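Local atomic coordinates of cocosin 1 acidic chain (Cocos nucifera, PDB entry 5WPW), a protein that serves as a seed storage protein, a hexameric 11S globulin that acts as a nutrient reservoir in coconut. Residues V291-Y294 / R295-V299; S362-S366 / D367-V371. The protein carries 2 engineered substitutions. All blocks are in the same frame, centred on the assembly; numbering follows the deposited sequence.

Interaction 1: V291-Y294 / R295-V299; sequences VVLY and RNAMV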
ATOM      1  N   VAL A 291      17.516  10.052 -24.335  1.00 27.13           N
ATOM      2  CA  VAL A 291      18.189  11.348 -24.393  1.00 26.35           C
ATOM      3  C   VAL A 291      18.596  11.602 -25.838  1.00 29.89           C
ATOM      4  O   VAL A 291      19.282  10.777 -26.446  1.00 25.20           O
ATOM      5  CB  VAL A 291      19.416  11.400 -23.468  1.00 33.28           C
ATOM      6  CG1 VAL A 291      20.102  12.751 -23.536  1.00 28.71           C
ATOM      7  CG2 VAL A 291      19.020  11.074 -22.033  1.00 29.70           C
ATOM      8  N   VAL A 292      18.194  12.748 -26.381  1.00 30.53           N
ATOM      9  CA  VAL A 292      18.595  13.153 -27.734  1.00 30.32           C
ATOM     10  C   VAL A 292      19.167  14.562 -27.616  1.00 27.69           C
ATOM     11  O   VAL A 292      18.427  15.503 -27.321  1.00 26.49           O
ATOM     12  CB  VAL A 292      17.435  13.123 -28.730  1.00 28.78           C
ATOM     13  CG1 VAL A 292      17.847  13.842 -30.050  1.00 35.80           C
ATOM     14  CG2 VAL A 292      16.976  11.679 -28.998  1.00 31.89           C
ATOM     15  N   LEU A 293      20.480  14.694 -27.811  1.00 30.61           N
ATOM     16  CA  LEU A 293      21.205  15.950 -27.682  1.00 29.70           C
ATOM     17  C   LEU A 293      21.493  16.490 -29.080  1.00 33.94           C
ATOM     18  O   LEU A 293      21.991  15.753 -29.940  1.00 35.09           O
ATOM     19  CB  LEU A 293      22.521  15.741 -26.937  1.00 34.86           C
ATOM     20  CG  LEU A 293      22.487  15.626 -25.413  1.00 36.54           C
ATOM     21  CD1 LEU A 293      23.880  15.344 -24.904  1.00 34.12           C
ATOM     22  CD2 LEU A 293      21.961  16.919 -24.831  1.00 32.14           C
ATOM     23  N   TYR A 294      21.124  17.745 -29.318  1.00 36.30           N
ATOM     24  CA  TYR A 294      21.407  18.412 -30.582  1.00 30.37           C
ATOM     25  C   TYR A 294      22.873  18.845 -30.598  1.00 32.78           C
ATOM     26  O   TYR A 294      23.577  18.748 -29.591  1.00 32.15           O
ATOM     27  CB  TYR A 294      20.478  19.613 -30.770  1.00 29.97           C
ATOM     28  CG  TYR A 294      18.990  19.304 -30.797  1.00 29.54           C
ATOM     29  CD1 TYR A 294      18.515  18.030 -31.127  1.00 29.05           C
ATOM     30  CD2 TYR A 294      18.058  20.295 -30.491  1.00 31.81           C
ATOM     31  CE1 TYR A 294      17.154  17.762 -31.157  1.00 30.37           C
ATOM     32  CE2 TYR A 294      16.708  20.040 -30.510  1.00 35.29           C
ATOM     33  CZ  TYR A 294      16.257  18.773 -30.838  1.00 34.64           C
ATOM     34  OH  TYR A 294      14.907  18.541 -30.852  1.00 38.08           O
ATOM     35  N   ARG A 295      23.331  19.357 -31.753  1.00 34.63           N
ATOM     36  CA  ARG A 295      24.755  19.640 -31.952  1.00 33.50           C
ATOM     37  C   ARG A 295      25.346  20.428 -30.785  1.00 31.10           C
ATOM     38  O   ARG A 295      24.795  21.447 -30.365  1.00 36.46           O
ATOM     39  CB  ARG A 295      24.969  20.404 -33.279  1.00 34.32           C
ATOM     40  CG  ARG A 295      24.578  21.896 -33.255  1.00 42.11           C
ATOM     41  CD  ARG A 295      25.561  22.800 -34.040  1.00 44.02           C
ATOM     42  NE  ARG A 295      26.676  23.291 -33.225  1.00 46.04           N
ATOM     43  CZ  ARG A 295      26.682  24.433 -32.530  1.00 48.40           C
ATOM     44  NH1 ARG A 295      25.621  25.229 -32.516  1.00 52.58           N
ATOM     45  NH2 ARG A 295      27.756  24.773 -31.833  1.00 50.12           N
ATOM     46  N   ASN A 296      26.441  19.909 -30.231  1.00 32.21           N
ATOM     47  CA  ASN A 296      27.258  20.541 -29.191  1.00 35.99           C
ATOM     48  C   ASN A 296      26.536  20.770 -27.857  1.00 38.65           C
ATOM     49  O   ASN A 296      27.088  21.440 -26.972  1.00 40.27           O
ATOM     50  CB  ASN A 296      27.843  21.869 -29.685  1.00 40.56           C
ATOM     51  CG  ASN A 296      28.723  21.687 -30.890  1.00 42.27           C
ATOM     52  OD1 ASN A 296      28.534  22.338 -31.920  1.00 52.07           O
ATOM     53  ND2 ASN A 296      29.694  20.801 -30.779  1.00 41.41           N
ATOM     54  N   ALA A 297      25.331  20.243 -27.671  1.00 32.13           N
ATOM     55  CA  ALA A 297      24.639  20.481 -26.408  1.00 37.34           C
ATOM     56  C   ALA A 297      25.183  19.587 -25.292  1.00 34.56           C
ATOM     57  O   ALA A 297      25.972  18.661 -25.506  1.00 35.18           O
ATOM     58  CB  ALA A 297      23.134  20.271 -26.557  1.00 32.20           C
ATOM     59  N   MET A 298      24.712  19.864 -24.087  1.00 37.48           N
ATOM     60  CA  MET A 298      25.192  19.220 -22.880  1.00 39.20           C
ATOM     61  C   MET A 298      24.028  18.714 -22.048  1.00 38.10           C
ATOM     62  O   MET A 298      22.960  19.336 -22.007  1.00 36.86           O
ATOM     63  CB  MET A 298      26.009  20.193 -22.040  1.00 38.68           C
ATOM     64  CG  MET A 298      27.376  20.487 -22.591  1.00 41.78           C
ATOM     65  SD  MET A 298      28.474  20.906 -21.242  1.00 51.01           S
ATOM     66  CE  MET A 298      27.871  19.734 -20.020  1.00 37.52           C
ATOM     67  N   VAL A 299      24.243  17.576 -21.399  1.00 36.97           N
ATOM     68  CA  VAL A 299      23.463  17.197 -20.236  1.00 32.97           C
ATOM     69  C   VAL A 299      24.206  17.699 -19.000  1.00 30.03           C
ATOM     70  O   VAL A 299      25.383  17.382 -18.806  1.00 32.79           O
ATOM     71  CB  VAL A 299      23.232  15.680 -20.176  1.00 32.72           C
ATOM     72  CG1 VAL A 299      22.290  15.353 -19.026  1.00 33.94           C
ATOM     73  CG2 VAL A 299      22.621  15.181 -21.466  1.00 37.30           C
TER
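The backbone N of Ala-297 donates to Tyr-294 O over 3.0 Å with a nearly straight N-H...O angle of 164°, closing a type II beta turn that runs from Tyr-294 to Ala-297. This turn lies in the C-terminal cupin domain and carries the chain from strand 287-293 in one sheet of the beta-barrel to strand 298-304 in the other. Asn-296, third in the turn, has the positive phi (63°) that this turn type requires. The donor stands tilted from the plane of the Tyr-294 carbonyl, and the methyl of Ala-297 follows it in, CB lying 3.4 Å from Tyr-294 O.

Inside the bend, apolar side chains of the two strands pack together. Leu-293 has CG anti to its carbonyl carbon (chi1 -79°), which sets the isobutyl fork across Val-299 at about a right angle. A single methyl, Val-299 CG2, then lies against both prongs, 3.7 Å from Leu-293 CD1 and 3.8 Å from Leu-293 CD2. Leu-293 CD2 also meets Ala-297 CB at 3.9 Å, so one leucine packs against both the turn and the strand that leaves it. Ile-413 and Ala-353 pack on the same leucine. Met-298, by contrast, directs its CB away from 291-294, and its side chain packs on Leu-187 of a second subunit. Farther from the turn, Val-291 and Val-299 approach tip to tip, CG1 of Val-291 standing 4.1 Å from the Val-299 CG2 that Leu-293 already touches.

Interaction 2: S362-S366 / D367-V371; sequences SIKTS and DRAMV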
ATOM      1  N   SER A 362      19.007   4.968 -21.889  1.00 26.48           N
ATOM      2  CA  SER A 362      19.552   4.470 -20.647  1.00 26.92           C
ATOM      3  C   SER A 362      18.514   3.593 -19.990  1.00 22.68           C
ATOM      4  O   SER A 362      17.329   3.900 -20.037  1.00 24.47           O
ATOM      5  CB  SER A 362      19.960   5.598 -19.700  1.00 32.85           C
ATOM      6  OG  SER A 362      21.042   6.325 -20.253  1.00 34.17           O
ATOM      7  N   ILE A 363      18.973   2.502 -19.398  1.00 21.82           N
ATOM      8  CA  ILE A 363      18.145   1.641 -18.560  1.00 24.74           C
ATOM      9  C   ILE A 363      18.683   1.749 -17.146  1.00 21.05           C
ATOM     10  O   ILE A 363      19.878   1.564 -16.926  1.00 27.20           O
ATOM     11  CB  ILE A 363      18.173   0.176 -19.023  1.00 24.71           C
ATOM     12  CG1 ILE A 363      17.746   0.039 -20.488  1.00 23.66           C
ATOM     13  CG2 ILE A 363      17.331  -0.707 -18.056  1.00 19.72           C
ATOM     14  CD1 ILE A 363      16.356   0.592 -20.790  1.00 27.55           C
ATOM     15  N   LYS A 364      17.807   2.013 -16.185  1.00 24.91           N
ATOM     16  CA  LYS A 364      18.233   2.266 -14.811  1.00 21.39           C
ATOM     17  C   LYS A 364      17.636   1.214 -13.897  1.00 24.21           C
ATOM     18  O   LYS A 364      16.507   0.773 -14.112  1.00 21.04           O
ATOM     19  CB  LYS A 364      17.848   3.689 -14.387  1.00 25.35           C
ATOM     20  CG  LYS A 364      18.458   4.747 -15.340  1.00 23.37           C
ATOM     21  CD  LYS A 364      18.243   6.201 -14.894  1.00 27.68           C
ATOM     22  CE  LYS A 364      19.038   7.172 -15.790  1.00 28.94           C
ATOM     23  NZ  LYS A 364      19.116   8.533 -15.173  1.00 29.11           N
ATOM     24  N   THR A 365      18.412   0.826 -12.872  1.00 21.28           N
ATOM     25  CA  THR A 365      18.124  -0.337 -12.022  1.00 22.32           C
ATOM     26  C   THR A 365      17.224   0.022 -10.845  1.00 24.47           C
ATOM     27  O   THR A 365      17.473  -0.377  -9.704  1.00 27.08           O
ATOM     28  CB  THR A 365      19.418  -0.997 -11.537  1.00 23.60           C
ATOM     29  OG1 THR A 365      20.165  -0.116 -10.691  1.00 26.04           O
ATOM     30  CG2 THR A 365      20.295  -1.428 -12.705  1.00 24.56           C
ATOM     31  N   SER A 366      16.156   0.772 -11.115  1.00 23.28           N
ATOM     32  CA  SER A 366      15.170   1.086 -10.103  1.00 25.02           C
ATOM     33  C   SER A 366      13.922   1.561 -10.813  1.00 21.63           C
ATOM     34  O   SER A 366      13.999   2.241 -11.841  1.00 25.66           O
ATOM     35  CB  SER A 366      15.680   2.174  -9.136  1.00 28.22           C
ATOM     36  OG  SER A 366      14.778   2.380  -8.058  1.00 31.23           O
ATOM     37  N   ASP A 367      12.772   1.227 -10.251  1.00 23.39           N
ATOM     38  CA  ASP A 367      11.620   2.006 -10.625  1.00 26.98           C
ATOM     39  C   ASP A 367      11.825   3.435 -10.129  1.00 31.38           C
ATOM     40  O   ASP A 367      12.474   3.677  -9.101  1.00 31.69           O
ATOM     41  CB  ASP A 367      10.331   1.440 -10.045  1.00 24.07           C
ATOM     42  CG  ASP A 367       9.124   2.246 -10.482  1.00 29.75           C
ATOM     43  OD1 ASP A 367       9.192   2.831 -11.608  1.00 29.68           O
ATOM     44  OD2 ASP A 367       8.128   2.308  -9.730  1.00 29.42           O
ATOM     45  N   ARG A 368      11.276   4.377 -10.882  1.00 27.63           N
ATOM     46  CA  ARG A 368      11.318   5.801 -10.556  1.00 30.85           C
ATOM     47  C   ARG A 368      12.748   6.230 -10.241  1.00 29.96           C
ATOM     48  O   ARG A 368      13.046   6.856  -9.220  1.00 21.68           O
ATOM     49  CB  ARG A 368      10.334   6.115  -9.425  1.00 32.30           C
ATOM     50  CG  ARG A 368       8.926   5.671  -9.838  1.00 33.46           C
ATOM     51  CD  ARG A 368       7.819   6.152  -8.941  1.00 38.79           C
ATOM     52  NE  ARG A 368       8.067   5.816  -7.548  1.00 45.30           N
ATOM     53  CZ  ARG A 368       7.187   6.019  -6.572  1.00 55.80           C
ATOM     54  NH1 ARG A 368       5.996   6.538  -6.857  1.00 47.64           N
ATOM     55  NH2 ARG A 368       7.491   5.688  -5.317  1.00 56.50           N
ATOM     56  N   ALA A 369      13.652   5.829 -11.125  1.00 23.58           N
ATOM     57  CA  ALA A 369      15.029   6.276 -11.026  1.00 28.28           C
ATOM     58  C   ALA A 369      15.057   7.796 -11.111  1.00 27.00           C
ATOM     59  O   ALA A 369      14.322   8.404 -11.897  1.00 29.46           O
ATOM     60  CB  ALA A 369      15.863   5.657 -12.156  1.00 25.12           C
ATOM     61  N   MET A 370      15.882   8.409 -10.274  1.00 23.72           N
ATOM     62  CA  MET A 370      15.979   9.862 -10.153  1.00 28.74           C
ATOM     63  C   MET A 370      17.429  10.289 -10.274  1.00 25.85           C
ATOM     64  O   MET A 370      18.337   9.573  -9.842  1.00 27.12           O
ATOM     65  CB  MET A 370      15.439  10.344  -8.801  1.00 25.18           C
ATOM     66  CG  MET A 370      13.944  10.190  -8.654  1.00 30.98           C
ATOM     67  SD  MET A 370      13.339  11.016  -7.185  1.00 35.04           S
ATOM     68  CE  MET A 370      14.222  10.149  -5.869  1.00 29.47           C
ATOM     69  N   VAL A 371      17.650  11.468 -10.853  1.00 26.06           N
ATOM     70  CA  VAL A 371      18.977  12.054 -10.857  1.00 25.81           C
ATOM     71  C   VAL A 371      18.962  13.328 -10.010  1.00 26.48           C
ATOM     72  O   VAL A 371      17.917  13.954  -9.760  1.00 22.37           O
ATOM     73  CB  VAL A 371      19.489  12.378 -12.280  1.00 26.98           C
ATOM     74  CG1 VAL A 371      19.516  11.115 -13.161  1.00 22.43           C
ATOM     75  CG2 VAL A 371      18.636  13.472 -12.883  1.00 25.80           C
TER
HETATM   76  O   HOH W   1      16.597   9.321 -13.974  1.00 29.63           O
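With CG anti to its carbonyl carbon (chi1 -57°) and the rest of the chain extended, Lys-364 runs alongside the methyl of Ala-369, while Ser-366 turns OG anti to its backbone N (chi1 -174°) toward the carbonyl of Asp-367. Ala-369 CB lies 3.6 Å from Lys-364 CB and 3.7 Å from Lys-364 CD, so the aliphatic shaft packs against that methyl and carries the amine on to polar partners. Lys-364 NZ is bonded to Asn-304 OD1 and donates to a water 2.9 Å away, which in turn reaches Ala-369 O weakly; Val-371 CG1 lies against the amine as the two side chains cross.

Ser-366 OG donates to Asp-367 O over 2.8 Å, reaching it from outside the carbonyl plane, 27° off. Between Ser-366 O and Ala-369 N the gap is 3.7 Å, with no direct bond. The hydroxyl of Ser-287 fills that role, being hydrogen-bonded to both atoms and so tying the bend to strand 287-293. Asp-367 is held by Ser-275 OG at OD2, and its OD1 takes a weak bond from Arg-368 N. Val-371 N pairs with Glu-243 OE1 of a third subunit. The arrangement is that of an inter-sheet connection in a cupin beta-barrel: strand 357-364 ends, an inverse gamma turn centred on Thr-365 follows, and the chain crosses to strand 371-373 of the facing sheet.

How the interactions relate
Both contacts belong to the C-terminal cupin domain, with interaction 1 earlier in the chain and interaction 2 later; their centres lie about 20 Å apart and their nearest atoms about 5 Å, without touching. Their opening strands, 287-293 and 357-364, are antiparallel neighbours in one sheet, and the strands they lead into, 298-304 and 371-373, pair in the other. Each bend therefore carries the chain between the same two sheets, one by a tight turn and the other by a longer loop. Because the opening strands run antiparallel, the two bends lie at opposite ends of the strand pair. Both also meet neighbouring subunits, interaction 1 through one residue and interaction 2 through several.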